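Local coordinates for putative exported protein (Bacteroides fragilis, PDB 4RAA) that is of unknown function but folds as a six-bladed beta-propeller and is probably exported from the cytoplasm, at residues 88-93 and 102-107. Numbering follows the deposited sequence.
Sequences LLSSFF and AAIDIA
Leu89 to Phe93 and Ala102 to Asp105 run antiparallel, their axes 4.7 Å apart at closest, as the first two strands of a propeller-blade meander. Leu89-Asp105 and Phe92-Ala103 are non-hydrogen-bonded pairs, with Ser90 and Ser91 together facing the single residue Ile104: the extra residue bulges the strand here. Ser90 N donates to Ile104 O, and Ile104 N to Ser91 O (3.0 Å). Phe93 and Ala102 close the turn end of the hairpin with a reciprocal pair of backbone bonds.

The Phe93 ring swings over its cross-strand partner: with CG between backbone N and carbonyl carbon (chi1 68°), it takes Ala102 CB over one face in a CH-pi contact, 4.1 Å from the centroid. On the face bearing Leu89, Phe92 and Ala103, the Leu89 CD2 methyl meets Ala103 CB at 4.1 Å, while its CD1 lies against Asp105 CB. Leu54 and Leu56 of strand 52-57 pack on this side. At the open end, where Ile106 N donates to Leu88 O, Leu88 CB touches Ala107 CB (3.6 Å) and Leu88 CD2 meets Ile106 CD1.

Asp105 extends its carboxylate anti to the backbone N (chi1 -175°), placing OD1 between Leu88 N (2.9 Å) and Ala107 N (3.2 Å). These amides approach from opposite faces of the carboxylate plane, the second forming an Asx turn; OD2 receives Ile87 N and Gln108 NE2. Four N-H donors thus grip this buried carboxylate, fixing its rotation and tying the strand exit to the preceding strand; such a setting would probably favour the ionised form, although Leu88 O, itself an acceptor, lies 3.1 Å from Asp105 OD1.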
loop_
_atom_site.group_PDB
_atom_site.type_symbol
_atom_site.label_atom_id
_atom_site.label_comp_id
_atom_site.label_asym_id
_atom_site.label_seq_id
_atom_site.Cartn_x
_atom_site.Cartn_y
_atom_site.Cartn_z
ATOM N N LEU A 88 9.768 14.487 -5.119
ATOM C CA LEU A 88 8.951 15.534 -5.745
ATOM C C LEU A 88 7.444 15.411 -5.447
ATOM O O LEU A 88 6.710 14.660 -6.100
ATOM C CB LEU A 88 9.204 15.572 -7.262
ATOM C CG LEU A 88 8.705 16.832 -8.002
ATOM C CD1 LEU A 88 9.554 18.056 -7.657
ATOM C CD2 LEU A 88 8.701 16.596 -9.504
ATOM N N LEU A 89 7.012 16.184 -4.454
ATOM C CA LEU A 89 5.629 16.265 -4.022
ATOM C C LEU A 89 4.821 17.216 -4.900
ATOM O O LEU A 89 5.239 18.340 -5.141
ATOM C CB LEU A 89 5.551 16.720 -2.551
ATOM C CG LEU A 89 5.528 15.646 -1.458
ATOM C CD1 LEU A 89 6.425 14.473 -1.762
ATOM C CD2 LEU A 89 5.843 16.254 -0.092
ATOM N N SER A 90 3.672 16.738 -5.368
ATOM C CA SER A 90 2.714 17.519 -6.144
ATOM C C SER A 90 1.520 17.956 -5.299
ATOM O O SER A 90 0.932 18.991 -5.575
ATOM C CB SER A 90 2.204 16.692 -7.318
ATOM O OG SER A 90 1.701 15.458 -6.851
ATOM N N SER A 91 1.150 17.166 -4.293
ATOM C CA SER A 91 -0.013 17.462 -3.455
ATOM C C SER A 91 -0.059 16.606 -2.180
ATOM O O SER A 91 0.768 15.719 -1.976
ATOM C CB SER A 91 -1.303 17.202 -4.260
ATOM O OG SER A 91 -2.445 17.585 -3.531
ATOM N N PHE A 92 -1.029 16.910 -1.321
ATOM C CA PHE A 92 -1.314 16.120 -0.118
ATOM C C PHE A 92 -2.760 16.364 0.349
ATOM O O PHE A 92 -3.452 17.225 -0.179
ATOM C CB PHE A 92 -0.304 16.420 1.006
ATOM C CG PHE A 92 -0.398 17.820 1.556
ATOM C CD1 PHE A 92 0.264 18.876 0.937
ATOM C CD2 PHE A 92 -1.171 18.092 2.693
ATOM C CE1 PHE A 92 0.163 20.173 1.437
ATOM C CE2 PHE A 92 -1.278 19.388 3.191
ATOM C CZ PHE A 92 -0.605 20.431 2.565
ATOM N N PHE A 93 -3.213 15.586 1.322
ATOM C CA PHE A 93 -4.549 15.784 1.911
ATOM C C PHE A 93 -4.601 15.194 3.304
ATOM O O PHE A 93 -3.747 14.385 3.668
ATOM C CB PHE A 93 -5.689 15.245 1.014
ATOM C CG PHE A 93 -5.727 13.739 0.876
ATOM C CD1 PHE A 93 -4.951 13.085 -0.091
ATOM C CD2 PHE A 93 -6.572 12.966 1.693
ATOM C CE1 PHE A 93 -5.002 11.695 -0.225
ATOM C CE2 PHE A 93 -6.618 11.579 1.563
ATOM C CZ PHE A 93 -5.831 10.943 0.610
ATOM N N ALA A 102 -1.575 12.304 3.881
ATOM C CA ALA A 102 -1.101 11.513 2.746
ATOM C C ALA A 102 -0.525 12.428 1.679
ATOM O O ALA A 102 -1.280 13.175 1.054
ATOM C CB ALA A 102 -2.254 10.701 2.169
ATOM N N ALA A 103 0.793 12.371 1.479
ATOM C CA ALA A 103 1.479 13.166 0.457
ATOM C C ALA A 103 1.787 12.287 -0.769
ATOM O O ALA A 103 2.178 11.115 -0.618
ATOM C CB ALA A 103 2.752 13.752 1.025
ATOM N N ILE A 104 1.622 12.872 -1.965
ATOM C CA ILE A 104 1.835 12.214 -3.264
ATOM C C ILE A 104 3.182 12.621 -3.874
ATOM O O ILE A 104 3.365 13.779 -4.259
ATOM C CB ILE A 104 0.703 12.561 -4.270
ATOM C CG1 ILE A 104 -0.652 12.082 -3.730
ATOM C CG2 ILE A 104 0.974 11.942 -5.653
ATOM C CD1 ILE A 104 -1.848 12.519 -4.547
ATOM N N ASP A 105 4.083 11.644 -4.000
ATOM C CA ASP A 105 5.400 11.819 -4.599
ATOM C C ASP A 105 5.332 11.339 -6.058
ATOM O O ASP A 105 5.346 10.128 -6.310
ATOM C CB ASP A 105 6.443 11.022 -3.789
ATOM C CG ASP A 105 7.883 11.241 -4.258
ATOM O OD1 ASP A 105 8.146 12.036 -5.186
ATOM O OD2 ASP A 105 8.782 10.613 -3.667
ATOM N N ILE A 106 5.237 12.290 -7.002
ATOM C CA ILE A 106 5.213 11.984 -8.460
ATOM C C ILE A 106 6.562 11.537 -9.055
ATOM O O ILE A 106 6.595 10.988 -10.153
ATOM C CB ILE A 106 4.627 13.130 -9.335
ATOM C CG1 ILE A 106 5.413 14.466 -9.188
ATOM C CG2 ILE A 106 3.158 13.306 -9.018
ATOM C CD1 ILE A 106 5.057 15.535 -10.212
ATOM N N ALA A 107 7.658 11.777 -8.344
ATOM C CA ALA A 107 8.979 11.375 -8.805
ATOM C C ALA A 107 9.194 9.883 -8.607
ATOM O O ALA A 107 9.712 9.218 -9.502
ATOM C CB ALA A 107 10.064 12.165 -8.084
#